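Long-range contacts in Emp47p (form2) (Saccharomyces cerevisiae, PDB 2A71), which is a legume-like lectin probably involved in glycoprotein secretion and probably required for EMP46 to leave the endoplasmic reticulum: residues A[98-103]-A[196-201]; A[64-69]-A[156-161]; A[163-168]-A[185-190]; A[70-75]-A[150-155]. All coordinates share one frame; numbering follows the deposited sequence.

Contact 1. Residues A[98-103]-A[196-201]; sequences LYNGPV and GVTAQN
The type I' turn formed by Leu-98 to Gly-101, in the long loop between strands 81-88 and 108-113, rests on the end of strand 191-200, where Thr-198 points toward it. Thr-198 OG1 gives a hydrogen bond to Tyr-99 O, 2.9 Å away, from a position tilted 35° out of the carbonyl plane. With chi1 at 49°, OG1 lies between its own backbone N and carbonyl carbon and is turned toward the loop, while CG2 rests 3.3 Å from Asn-100 O. A threonine thus supplies both a polar and an apolar branch; OG1 is also bonded to Trp-85 NE1. In the legume-like lectin sandwich, strand 191-200 lies between strands 48-59 and 81-88, so the loop passes over the middle of that sheet. Asn-100 suits the left-handed backbone of the turn: its CB meets Ala-199 O at 3.5 Å and its ND2 reaches Glu-30. Gly-101 presents no side chain to Thr-198. Farther along the strand, Gln-200 stretches out beyond CG toward Tyr-99, its NE2 4.3 Å from the ring atom CD1 of Tyr-99. A water bridges the two segments, accepting from Asn-100 N at 3.0 Å and donating to Gln-200 OE1.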
loop_
_atom_site.group_PDB
_atom_site.type_symbol
_atom_site.label_atom_id
_atom_site.label_comp_id
_atom_site.label_asym_id
_atom_site.label_seq_id
_atom_site.Cartn_x
_atom_site.Cartn_y
_atom_site.Cartn_z
ATOM N N LEU A 98 -10.446 7.120 -2.294
ATOM C CA LEU A 98 -9.783 6.910 -0.995
ATOM C C LEU A 98 -8.273 6.765 -1.148
ATOM O O LEU A 98 -7.762 5.664 -1.370
ATOM C CB LEU A 98 -10.346 5.658 -0.319
ATOM C CG LEU A 98 -9.733 5.260 1.028
ATOM C CD1 LEU A 98 -9.902 6.321 2.091
ATOM C CD2 LEU A 98 -10.385 3.997 1.483
ATOM N N TYR A 99 -7.572 7.889 -1.040
ATOM C CA TYR A 99 -6.118 7.926 -1.189
ATOM C C TYR A 99 -5.715 7.508 -2.591
ATOM O O TYR A 99 -4.752 6.792 -2.783
ATOM C CB TYR A 99 -5.422 7.076 -0.114
ATOM C CG TYR A 99 -5.541 7.707 1.256
ATOM C CD1 TYR A 99 -4.627 8.647 1.685
ATOM C CD2 TYR A 99 -6.589 7.383 2.108
ATOM C CE1 TYR A 99 -4.744 9.243 2.921
ATOM C CE2 TYR A 99 -6.707 7.978 3.339
ATOM C CZ TYR A 99 -5.777 8.918 3.732
ATOM O OH TYR A 99 -5.863 9.523 4.957
ATOM N N ASN A 100 -6.447 8.019 -3.571
ATOM C CA ASN A 100 -6.351 7.600 -4.973
ATOM C C ASN A 100 -6.682 6.122 -5.244
ATOM O O ASN A 100 -6.335 5.591 -6.303
ATOM C CB ASN A 100 -4.992 7.958 -5.544
ATOM C CG ASN A 100 -4.997 8.015 -7.040
ATOM O OD1 ASN A 100 -5.947 8.505 -7.659
ATOM N ND2 ASN A 100 -3.919 7.506 -7.646
ATOM N N GLY A 101 -7.381 5.486 -4.307
ATOM C CA GLY A 101 -7.752 4.084 -4.436
ATOM C C GLY A 101 -9.233 3.835 -4.171
ATOM O O GLY A 101 -10.002 4.787 -3.968
ATOM N N PRO A 102 -9.643 2.567 -4.177
ATOM C CA PRO A 102 -11.057 2.195 -4.011
ATOM C C PRO A 102 -11.640 2.341 -2.600
ATOM O O PRO A 102 -11.276 1.586 -1.709
ATOM C CB PRO A 102 -11.077 0.722 -4.440
ATOM C CG PRO A 102 -9.742 0.218 -4.068
ATOM C CD PRO A 102 -8.801 1.384 -4.379
ATOM N N VAL A 103 -12.551 3.302 -2.434
ATOM C CA VAL A 103 -13.302 3.509 -1.199
ATOM C C VAL A 103 -14.262 2.349 -0.927
ATOM O O VAL A 103 -14.639 2.135 0.204
ATOM C CB VAL A 103 -14.096 4.853 -1.243
ATOM C CG1 VAL A 103 -15.255 4.795 -2.241
ATOM C CG2 VAL A 103 -14.632 5.249 0.143
ATOM N N GLY A 196 -1.661 -3.431 -5.307
ATOM C CA GLY A 196 -1.103 -2.184 -5.780
ATOM C C GLY A 196 -0.909 -1.208 -4.647
ATOM O O GLY A 196 -1.209 -1.534 -3.493
ATOM N N VAL A 197 -0.389 -0.030 -4.981
ATOM C CA VAL A 197 -0.241 1.076 -4.038
ATOM C C VAL A 197 -0.731 2.359 -4.700
ATOM O O VAL A 197 -0.580 2.557 -5.896
ATOM C CB VAL A 197 1.232 1.263 -3.589
ATOM C CG1 VAL A 197 2.152 1.550 -4.794
ATOM C CG2 VAL A 197 1.347 2.367 -2.555
ATOM N N THR A 198 -1.319 3.232 -3.909
ATOM C CA THR A 198 -1.728 4.526 -4.398
ATOM C C THR A 198 -1.305 5.588 -3.411
ATOM O O THR A 198 -1.101 5.307 -2.227
ATOM C CB THR A 198 -3.245 4.578 -4.564
ATOM O OG1 THR A 198 -3.902 4.097 -3.364
ATOM C CG2 THR A 198 -3.704 3.667 -5.715
ATOM N N ALA A 199 -1.184 6.815 -3.898
ATOM C CA ALA A 199 -0.999 7.953 -3.009
ATOM C C ALA A 199 -1.527 9.261 -3.567
ATOM O O ALA A 199 -1.875 9.381 -4.740
ATOM C CB ALA A 199 0.467 8.115 -2.645
ATOM N N GLN A 200 -1.578 10.221 -2.655
ATOM C CA GLN A 200 -1.877 11.612 -2.931
ATOM C C GLN A 200 -1.248 12.455 -1.830
ATOM O O GLN A 200 -1.173 12.009 -0.690
ATOM C CB GLN A 200 -3.384 11.809 -2.925
ATOM C CG GLN A 200 -4.016 11.994 -1.529
ATOM C CD GLN A 200 -5.535 11.895 -1.554
ATOM O OE1 GLN A 200 -6.139 11.661 -2.623
ATOM N NE2 GLN A 200 -6.160 12.081 -0.388
ATOM N N ASN A 201 -0.807 13.666 -2.157
ATOM C CA ASN A 201 -0.297 14.600 -1.125
ATOM C C ASN A 201 -1.271 15.704 -0.687
ATOM O O ASN A 201 -0.960 16.495 0.191
ATOM C CB ASN A 201 1.048 15.200 -1.545
ATOM C CG ASN A 201 1.020 15.815 -2.932
ATOM O OD1 ASN A 201 -0.029 16.255 -3.418
ATOM N ND2 ASN A 201 2.188 15.866 -3.574
HETATM O O HOH W 1 -8.610 10.017 -3.110
#

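Contact 2. Residues A[64-69]-A[156-161]; sequences TMEWTF and PSTIRV
Glu-66 lays its CG across the aliphatic part of Arg-160, 3.7 Å from CG of that arginine, and the two side chains end in a salt bridge. The bond runs from Arg-160 NE to Glu-66 OE2 at 3.1 Å and is noticeably bent. Although OE2 lies almost in the guanidinium plane, NE meets the carboxylate from above, and the two flat groups are turned 59° apart. Thr-64 places its CG2 over one face of the guanidinium, 4.0 Å from Arg-160 NH2, and NH1 of the same arginine is bonded to Gln-174. On this face of the sheet Thr-68 OG1 and Thr-158 OG1 share a hydrogen bond of 2.9 Å; in each, chi1 (-70° and -65°) sets OG1 beside the backbone N and anti to the carbonyl carbon, which lets the two hydroxyls face each other. Strands 63-72 and 157-164 are antiparallel neighbours in one sheet of the lectin sandwich. Met-65 with Val-161, Trp-67 with Ile-159 and Phe-69 with Ser-157 form hydrogen-bonded pairs, though the bond from Ile-159 N to Trp-67 O is weak. Apolar residues suit the face that looks into the sandwich: Phe-69 CE2 touches Ile-159 CD1 at 3.8 Å, Met-65 CE lies 4.2 Å from Val-161 CG2, and Trp-67 reaches Ile-195 and Val-197 of the other sheet.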
loop_
_atom_site.group_PDB
_atom_site.type_symbol
_atom_site.label_atom_id
_atom_site.label_comp_id
_atom_site.label_asym_id
_atom_site.label_seq_id
_atom_site.Cartn_x
_atom_site.Cartn_y
_atom_site.Cartn_z
ATOM N N THR A 64 3.591 -14.088 1.346
ATOM C CA THR A 64 4.345 -12.982 1.935
ATOM C C THR A 64 4.533 -11.891 0.858
ATOM O O THR A 64 4.872 -12.193 -0.280
ATOM C CB THR A 64 5.695 -13.515 2.523
ATOM O OG1 THR A 64 5.508 -13.885 3.894
ATOM C CG2 THR A 64 6.773 -12.447 2.610
ATOM N N MET A 65 4.308 -10.633 1.239
ATOM C CA MET A 65 4.280 -9.497 0.326
ATOM C C MET A 65 5.128 -8.344 0.941
ATOM O O MET A 65 4.781 -7.785 1.982
ATOM C CB MET A 65 2.817 -9.099 0.127
ATOM C CG MET A 65 2.515 -8.065 -0.959
ATOM S SD MET A 65 0.730 -7.699 -1.113
ATOM C CE MET A 65 0.434 -6.586 0.288
ATOM N N GLU A 66 6.248 -8.006 0.313
ATOM C CA GLU A 66 7.146 -6.971 0.839
ATOM C C GLU A 66 7.145 -5.738 -0.058
ATOM O O GLU A 66 7.443 -5.840 -1.236
ATOM C CB GLU A 66 8.593 -7.495 0.960
ATOM C CG GLU A 66 8.993 -8.008 2.344
ATOM C CD GLU A 66 10.327 -8.746 2.339
ATOM O OE1 GLU A 66 11.370 -8.089 2.135
ATOM O OE2 GLU A 66 10.332 -9.977 2.534
ATOM N N TRP A 67 6.825 -4.583 0.515
ATOM C CA TRP A 67 6.828 -3.322 -0.203
ATOM C C TRP A 67 7.984 -2.508 0.318
ATOM O O TRP A 67 8.261 -2.550 1.490
ATOM C CB TRP A 67 5.543 -2.564 0.083
ATOM C CG TRP A 67 4.388 -3.017 -0.699
ATOM C CD1 TRP A 67 3.381 -3.801 -0.268
ATOM C CD2 TRP A 67 4.093 -2.688 -2.062
ATOM N NE1 TRP A 67 2.469 -3.995 -1.276
ATOM C CE2 TRP A 67 2.882 -3.319 -2.390
ATOM C CE3 TRP A 67 4.742 -1.929 -3.050
ATOM C CZ2 TRP A 67 2.308 -3.229 -3.651
ATOM C CZ3 TRP A 67 4.163 -1.834 -4.306
ATOM C CH2 TRP A 67 2.964 -2.477 -4.594
ATOM N N THR A 68 8.623 -1.735 -0.543
ATOM C CA THR A 68 9.726 -0.863 -0.133
ATOM C C THR A 68 9.473 0.564 -0.647
ATOM O O THR A 68 9.326 0.789 -1.834
ATOM C CB THR A 68 11.101 -1.430 -0.635
ATOM O OG1 THR A 68 11.438 -2.627 0.076
ATOM C CG2 THR A 68 12.243 -0.533 -0.262
ATOM N N PHE A 69 9.408 1.516 0.269
ATOM C CA PHE A 69 8.997 2.873 -0.060
ATOM C C PHE A 69 9.666 3.913 0.835
ATOM O O PHE A 69 10.252 3.582 1.866
ATOM C CB PHE A 69 7.480 3.011 0.094
ATOM C CG PHE A 69 7.049 3.323 1.497
ATOM C CD1 PHE A 69 6.642 4.603 1.843
ATOM C CD2 PHE A 69 7.089 2.335 2.481
ATOM C CE1 PHE A 69 6.252 4.892 3.130
ATOM C CE2 PHE A 69 6.701 2.615 3.793
ATOM C CZ PHE A 69 6.282 3.893 4.118
ATOM N N PRO A 156 14.671 4.201 2.986
ATOM C CA PRO A 156 13.337 3.629 2.790
ATOM C C PRO A 156 12.963 2.569 3.835
ATOM O O PRO A 156 13.834 1.946 4.435
ATOM C CB PRO A 156 13.419 3.000 1.392
ATOM C CG PRO A 156 14.726 3.435 0.804
ATOM C CD PRO A 156 15.608 3.781 1.931
ATOM N N SER A 157 11.665 2.424 4.076
ATOM C CA SER A 157 11.131 1.403 4.969
ATOM C C SER A 157 10.593 0.244 4.132
ATOM O O SER A 157 10.214 0.425 2.981
ATOM C CB SER A 157 10.026 1.992 5.861
ATOM O OG SER A 157 10.462 2.125 7.213
ATOM N N THR A 158 10.602 -0.953 4.700
ATOM C CA THR A 158 10.044 -2.106 4.025
ATOM C C THR A 158 8.914 -2.638 4.864
ATOM O O THR A 158 9.141 -3.075 5.995
ATOM C CB THR A 158 11.094 -3.207 3.818
ATOM O OG1 THR A 158 12.127 -2.763 2.923
ATOM C CG2 THR A 158 10.485 -4.395 3.082
ATOM N N ILE A 159 7.694 -2.584 4.318
ATOM C CA ILE A 159 6.554 -3.240 4.945
ATOM C C ILE A 159 6.433 -4.669 4.445
ATOM O O ILE A 159 6.390 -4.923 3.248
ATOM C CB ILE A 159 5.250 -2.473 4.740
ATOM C CG1 ILE A 159 5.334 -1.094 5.402
ATOM C CG2 ILE A 159 4.095 -3.266 5.360
ATOM C CD1 ILE A 159 4.312 -0.100 4.919
ATOM N N ARG A 160 6.358 -5.585 5.402
ATOM C CA ARG A 160 6.327 -7.011 5.160
ATOM C C ARG A 160 4.987 -7.536 5.643
ATOM O O ARG A 160 4.674 -7.492 6.817
ATOM C CB ARG A 160 7.491 -7.669 5.918
ATOM C CG ARG A 160 7.740 -9.146 5.614
ATOM C CD ARG A 160 9.199 -9.575 5.806
ATOM N NE ARG A 160 9.434 -10.954 5.383
ATOM C CZ ARG A 160 9.103 -12.040 6.092
ATOM N NH1 ARG A 160 8.514 -11.922 7.286
ATOM N NH2 ARG A 160 9.360 -13.258 5.601
ATOM N N VAL A 161 4.190 -8.022 4.718
ATOM C CA VAL A 161 2.859 -8.506 5.031
ATOM C C VAL A 161 2.864 -10.010 4.857
ATOM O O VAL A 161 3.097 -10.542 3.776
ATOM C CB VAL A 161 1.830 -7.873 4.099
ATOM C CG1 VAL A 161 0.410 -8.405 4.395
ATOM C CG2 VAL A 161 1.878 -6.354 4.226
#

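Contact 3. Residues A[163-168]-A[185-190]; sequences YDLEDD and KVRFPS
At their nearest, Leu-165 and Arg-187, the two backbones keep their CA atoms 8.3 Å apart, so side chains must span the gap. Tyr-163 does most of this. With CG anti to the backbone N (chi1 -176°), its ring extends to the segment 185-190 and offers one face to the edge of Phe-188. The pair is T-shaped, with planes at 70°; Phe-188 CD2 stands 3.5 Å from Tyr-163 CZ, displaced toward the rim of the tyrosine ring. Tyrosine fits here because its hydroxyl also has a polar partner: Phe-188 N donates a weak, bent hydrogen bond to Tyr-163 OH at 3.0 Å. Val-186 O meets the edge of the same ring, 3.8 Å from CE1 of Tyr-163. Farther out, Leu-165 crosses Arg-187 at about a right angle and sets CD2 over one face of the guanidinium, 3.7 Å from Arg-187 NH1; an apolar branch suits the face of a guanidinium, whose N-H bonds point out in its plane. Phe-188 makes a second edge-to-face pair with Phe-86 of strand 81-88, and Val-186 touches Leu-171 of strand 170-175, so the loop that carries the chain from strand 178-183 of one sheet to strand 191-200 of the other is lodged against the end of strand 157-164.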
loop_
_atom_site.group_PDB
_atom_site.type_symbol
_atom_site.label_atom_id
_atom_site.label_comp_id
_atom_site.label_asym_id
_atom_site.label_seq_id
_atom_site.Cartn_x
_atom_site.Cartn_y
_atom_site.Cartn_z
ATOM N N TYR A 163 0.866 -13.695 5.550
ATOM C CA TYR A 163 -0.437 -14.289 5.786
ATOM C C TYR A 163 -0.179 -15.763 5.873
ATOM O O TYR A 163 0.245 -16.358 4.891
ATOM C CB TYR A 163 -1.382 -13.967 4.624
ATOM C CG TYR A 163 -2.810 -14.441 4.778
ATOM C CD1 TYR A 163 -3.578 -14.071 5.864
ATOM C CD2 TYR A 163 -3.401 -15.241 3.795
ATOM C CE1 TYR A 163 -4.918 -14.518 5.990
ATOM C CE2 TYR A 163 -4.724 -15.692 3.910
ATOM C CZ TYR A 163 -5.485 -15.328 5.009
ATOM O OH TYR A 163 -6.791 -15.780 5.109
ATOM N N ASP A 164 -0.409 -16.335 7.055
ATOM C CA ASP A 164 -0.019 -17.707 7.374
ATOM C C ASP A 164 -1.296 -18.481 7.584
ATOM O O ASP A 164 -1.759 -18.611 8.711
ATOM C CB ASP A 164 0.864 -17.726 8.640
ATOM C CG ASP A 164 1.542 -19.076 8.903
ATOM O OD1 ASP A 164 1.355 -20.052 8.148
ATOM O OD2 ASP A 164 2.288 -19.248 9.887
ATOM N N LEU A 165 -1.872 -18.954 6.478
ATOM C CA LEU A 165 -3.086 -19.790 6.473
ATOM C C LEU A 165 -3.014 -21.024 7.399
ATOM O O LEU A 165 -3.980 -21.321 8.107
ATOM C CB LEU A 165 -3.406 -20.245 5.039
ATOM C CG LEU A 165 -4.881 -20.421 4.656
ATOM C CD1 LEU A 165 -5.472 -21.756 5.152
ATOM C CD2 LEU A 165 -5.712 -19.257 5.147
ATOM N N GLU A 166 -1.859 -21.697 7.431
ATOM C CA GLU A 166 -1.704 -22.960 8.186
ATOM C C GLU A 166 -1.356 -22.769 9.680
ATOM O O GLU A 166 -0.809 -23.691 10.302
ATOM C CB GLU A 166 -0.647 -23.893 7.541
ATOM C CG GLU A 166 -0.399 -23.715 6.038
ATOM C CD GLU A 166 1.021 -23.241 5.739
ATOM O OE1 GLU A 166 1.506 -22.273 6.392
ATOM O OE2 GLU A 166 1.658 -23.850 4.850
ATOM N N ASP A 167 -1.689 -21.593 10.237
ATOM C CA ASP A 167 -1.351 -21.183 11.613
ATOM C C ASP A 167 -2.526 -20.368 12.203
ATOM O O ASP A 167 -2.339 -19.369 12.893
ATOM C CB ASP A 167 -0.050 -20.357 11.580
ATOM C CG ASP A 167 0.535 -20.055 12.978
ATOM O OD1 ASP A 167 -0.220 -20.040 13.981
ATOM O OD2 ASP A 167 1.759 -19.790 13.143
ATOM N N ASP A 168 -3.739 -20.821 11.926
ATOM C CA ASP A 168 -4.952 -20.079 12.264
ATOM C C ASP A 168 -5.025 -18.686 11.592
ATOM O O ASP A 168 -5.450 -17.688 12.201
ATOM C CB ASP A 168 -5.153 -20.037 13.788
ATOM C CG ASP A 168 -5.559 -21.388 14.347
ATOM O OD1 ASP A 168 -5.074 -21.757 15.423
ATOM O OD2 ASP A 168 -6.350 -22.161 13.773
ATOM N N LYS A 185 -8.144 -12.088 13.155
ATOM C CA LYS A 185 -9.531 -11.726 12.911
ATOM C C LYS A 185 -9.819 -11.486 11.432
ATOM O O LYS A 185 -10.859 -10.956 11.083
ATOM C CB LYS A 185 -9.879 -10.473 13.718
ATOM C CG LYS A 185 -9.725 -10.661 15.213
ATOM C CD LYS A 185 -10.519 -9.618 16.023
ATOM C CE LYS A 185 -11.655 -10.244 16.885
ATOM N NZ LYS A 185 -12.732 -9.263 17.286
ATOM N N VAL A 186 -8.898 -11.879 10.566
ATOM C CA VAL A 186 -9.017 -11.605 9.148
ATOM C C VAL A 186 -8.673 -12.874 8.415
ATOM O O VAL A 186 -7.540 -13.365 8.504
ATOM C CB VAL A 186 -8.056 -10.480 8.699
ATOM C CG1 VAL A 186 -7.916 -10.451 7.197
ATOM C CG2 VAL A 186 -8.551 -9.138 9.182
ATOM N N ARG A 187 -9.661 -13.384 7.691
ATOM C CA ARG A 187 -9.528 -14.585 6.902
ATOM C C ARG A 187 -10.084 -14.274 5.513
ATOM O O ARG A 187 -11.292 -14.246 5.299
ATOM C CB ARG A 187 -10.254 -15.754 7.579
ATOM C CG ARG A 187 -10.540 -16.959 6.683
ATOM C CD ARG A 187 -9.822 -18.231 7.082
ATOM N NE ARG A 187 -10.018 -19.317 6.111
ATOM C CZ ARG A 187 -9.378 -20.488 6.143
ATOM N NH1 ARG A 187 -8.489 -20.749 7.099
ATOM N NH2 ARG A 187 -9.623 -21.397 5.205
ATOM N N PHE A 188 -9.163 -14.015 4.594
ATOM C CA PHE A 188 -9.450 -13.797 3.194
ATOM C C PHE A 188 -10.090 -15.017 2.524
ATOM O O PHE A 188 -9.460 -16.068 2.429
ATOM C CB PHE A 188 -8.148 -13.473 2.459
ATOM C CG PHE A 188 -7.514 -12.195 2.901
ATOM C CD1 PHE A 188 -8.143 -10.971 2.661
ATOM C CD2 PHE A 188 -6.296 -12.200 3.562
ATOM C CE1 PHE A 188 -7.564 -9.778 3.070
ATOM C CE2 PHE A 188 -5.724 -11.017 3.977
ATOM C CZ PHE A 188 -6.363 -9.804 3.731
ATOM N N PRO A 189 -11.310 -14.872 2.012
ATOM C CA PRO A 189 -11.939 -15.946 1.234
ATOM C C PRO A 189 -11.288 -16.102 -0.135
ATOM O O PRO A 189 -11.049 -15.103 -0.831
ATOM C CB PRO A 189 -13.371 -15.457 1.058
ATOM C CG PRO A 189 -13.251 -13.955 1.112
ATOM C CD PRO A 189 -12.174 -13.681 2.103
ATOM N N SER A 190 -11.022 -17.343 -0.528
ATOM C CA SER A 190 -10.323 -17.603 -1.775
ATOM C C SER A 190 -10.960 -16.875 -2.945
ATOM O O SER A 190 -12.163 -16.962 -3.153
ATOM C CB SER A 190 -10.275 -19.103 -2.024
ATOM O OG SER A 190 -9.298 -19.689 -1.162
#

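Contact 4. Residues A[70-75]-A[150-155]; sequences RSVGYS and YQDSSV
Asp-152 and Tyr-74 meet where both segments turn: the backbone of Asp-152 takes positive phi (73°), and its carboxylate folds back over the turn at Gly-73 and Tyr-74. Tyr-74 N gives Asp-152 OD1 a hydrogen bond of 3.4 Å; a short acidic side chain can reach an N-H in such a turn, though the bond is weak. Gly-73, also at positive phi, has the backbone freedom this bend requires. Asp-152 CA adds a CA-H...O contact to Ser-71 O. Gln-151 runs extended beyond CG alongside Tyr-74, pointing the same way, and its NE2 approaches the ring edge at 4.0 Å from CD2 of Tyr-74, with amide and ring planes 64° apart. Both ends of that amide are engaged, NE2 by Glu-209 and OE1 by Gly-76 N. Ser-71 is small enough to set its CB 4.1 Å from Tyr-150 CD1, at the tyrosine's edge, while its OG, anti to the backbone N, goes to Glu-209 as well. Arg-70 runs extended to CD, which passes 3.4 Å from Ser-154 O, and the turn at chi3 (67°) then swings the guanidinium round so that NH1 reaches that oxygen at 3.2 Å in a weak bond; its stronger partner is Glu-212, reached through NH2. The loop between strands 145-147 and 157-164 thereby lies against the end of strand 63-72, whose other neighbour, strand 210-220, supplies Glu-212.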
loop_
_atom_site.group_PDB
_atom_site.type_symbol
_atom_site.label_atom_id
_atom_site.label_comp_id
_atom_site.label_asym_id
_atom_site.label_seq_id
_atom_site.Cartn_x
_atom_site.Cartn_y
_atom_site.Cartn_z
ATOM N N ARG A 70 9.520 5.173 0.443
ATOM C CA ARG A 70 10.056 6.299 1.186
ATOM C C ARG A 70 9.192 7.543 0.948
ATOM O O ARG A 70 8.420 7.623 -0.013
ATOM C CB ARG A 70 11.487 6.556 0.708
ATOM C CG ARG A 70 12.154 7.747 1.361
ATOM C CD ARG A 70 13.647 7.823 1.177
ATOM N NE ARG A 70 14.008 8.057 -0.221
ATOM C CZ ARG A 70 14.960 8.888 -0.638
ATOM N NH1 ARG A 70 15.701 9.591 0.221
ATOM N NH2 ARG A 70 15.183 9.010 -1.938
ATOM N N SER A 71 9.317 8.527 1.813
ATOM C CA SER A 71 8.705 9.821 1.570
ATOM C C SER A 71 9.786 10.901 1.623
ATOM O O SER A 71 10.637 10.862 2.492
ATOM C CB SER A 71 7.627 10.066 2.622
ATOM O OG SER A 71 7.119 11.384 2.560
ATOM N N VAL A 72 9.766 11.853 0.697
ATOM C CA VAL A 72 10.692 12.985 0.753
ATOM C C VAL A 72 10.094 14.306 0.309
ATOM O O VAL A 72 9.143 14.341 -0.480
ATOM C CB VAL A 72 11.982 12.772 -0.084
ATOM C CG1 VAL A 72 13.108 12.204 0.812
ATOM C CG2 VAL A 72 11.738 11.897 -1.287
ATOM N N GLY A 73 10.674 15.386 0.835
ATOM C CA GLY A 73 10.361 16.724 0.405
ATOM C C GLY A 73 9.356 17.408 1.280
ATOM O O GLY A 73 8.830 18.438 0.875
ATOM N N TYR A 74 9.069 16.873 2.465
ATOM C CA TYR A 74 8.138 17.553 3.384
ATOM C C TYR A 74 8.009 16.902 4.764
ATOM O O TYR A 74 7.800 15.684 4.891
ATOM C CB TYR A 74 6.723 17.702 2.769
ATOM C CG TYR A 74 5.831 18.646 3.538
ATOM C CD1 TYR A 74 5.910 20.015 3.351
ATOM C CD2 TYR A 74 4.914 18.167 4.468
ATOM C CE1 TYR A 74 5.089 20.895 4.068
ATOM C CE2 TYR A 74 4.093 19.039 5.194
ATOM C CZ TYR A 74 4.182 20.404 4.983
ATOM O OH TYR A 74 3.366 21.266 5.701
ATOM N N SER A 75 8.089 17.763 5.780
ATOM C CA SER A 75 7.942 17.402 7.185
ATOM C C SER A 75 6.801 18.237 7.766
ATOM O O SER A 75 6.904 19.449 7.801
ATOM C CB SER A 75 9.252 17.710 7.933
ATOM O OG SER A 75 9.305 17.148 9.237
ATOM N N TYR A 150 7.728 8.158 9.294
ATOM C CA TYR A 150 8.009 7.835 7.897
ATOM C C TYR A 150 8.468 9.046 7.107
ATOM O O TYR A 150 8.909 8.914 5.971
ATOM C CB TYR A 150 6.782 7.211 7.206
ATOM C CG TYR A 150 5.597 8.148 7.024
ATOM C CD1 TYR A 150 5.421 8.884 5.862
ATOM C CD2 TYR A 150 4.653 8.293 8.033
ATOM C CE1 TYR A 150 4.352 9.736 5.719
ATOM C CE2 TYR A 150 3.568 9.139 7.896
ATOM C CZ TYR A 150 3.416 9.859 6.744
ATOM O OH TYR A 150 2.324 10.689 6.652
ATOM N N GLN A 151 8.361 10.232 7.686
ATOM C CA GLN A 151 8.522 11.420 6.880
ATOM C C GLN A 151 9.979 11.792 6.781
ATOM O O GLN A 151 10.709 11.907 7.792
ATOM C CB GLN A 151 7.645 12.576 7.360
ATOM C CG GLN A 151 6.331 12.652 6.572
ATOM C CD GLN A 151 5.499 13.878 6.896
ATOM O OE1 GLN A 151 5.446 14.314 8.042
ATOM N NE2 GLN A 151 4.831 14.427 5.895
ATOM N N ASP A 152 10.378 11.893 5.513
ATOM C CA ASP A 152 11.715 12.241 5.062
ATOM C C ASP A 152 12.809 11.131 5.243
ATOM O O ASP A 152 13.754 11.068 4.426
ATOM C CB ASP A 152 12.136 13.595 5.664
ATOM C CG ASP A 152 11.747 14.794 4.786
ATOM O OD1 ASP A 152 10.667 15.360 5.046
ATOM O OD2 ASP A 152 12.459 15.242 3.842
ATOM N N SER A 153 12.647 10.248 6.245
ATOM C CA SER A 153 13.716 9.369 6.773
ATOM C C SER A 153 14.688 8.852 5.735
ATOM O O SER A 153 14.381 7.925 4.996
ATOM C CB SER A 153 13.108 8.163 7.469
ATOM O OG SER A 153 14.131 7.437 8.139
ATOM N N SER A 154 15.870 9.452 5.691
ATOM C CA SER A 154 16.874 9.175 4.650
ATOM C C SER A 154 16.716 7.819 3.944
ATOM O O SER A 154 16.685 7.767 2.708
ATOM C CB SER A 154 18.261 9.308 5.257
ATOM O OG SER A 154 18.457 10.642 5.692
ATOM N N VAL A 155 16.599 6.745 4.729
ATOM C CA VAL A 155 16.410 5.401 4.181
ATOM C C VAL A 155 14.942 5.015 4.001
ATOM O O VAL A 155 14.079 5.425 4.778
ATOM C CB VAL A 155 17.063 4.282 5.040
ATOM C CG1 VAL A 155 18.510 4.127 4.687
ATOM C CG2 VAL A 155 16.879 4.532 6.547
#

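In the fold
From the N terminus, strand 63-72 comes first, carrying the opening segments of contact 2 and then contact 4. The loop segment 98-103 of contact 1 follows. At 150-155 contact 4 closes, nested inside the loop that contact 2 closes at 156-161; Pro-156 packs on Arg-70 where the two adjoin. Contact 3 opens next, on the same strand 157-164, and closes at 185-190, wholly within the span of contact 1, which closes at 196-201. Contact 1 therefore crosses contacts 2 and 4. Contacts 2, 3 and 4 all reach one sheet, and contact 1 belongs to the other; contacts 1 and 2 touch between the two sheets, at Trp-67 and Gly-196.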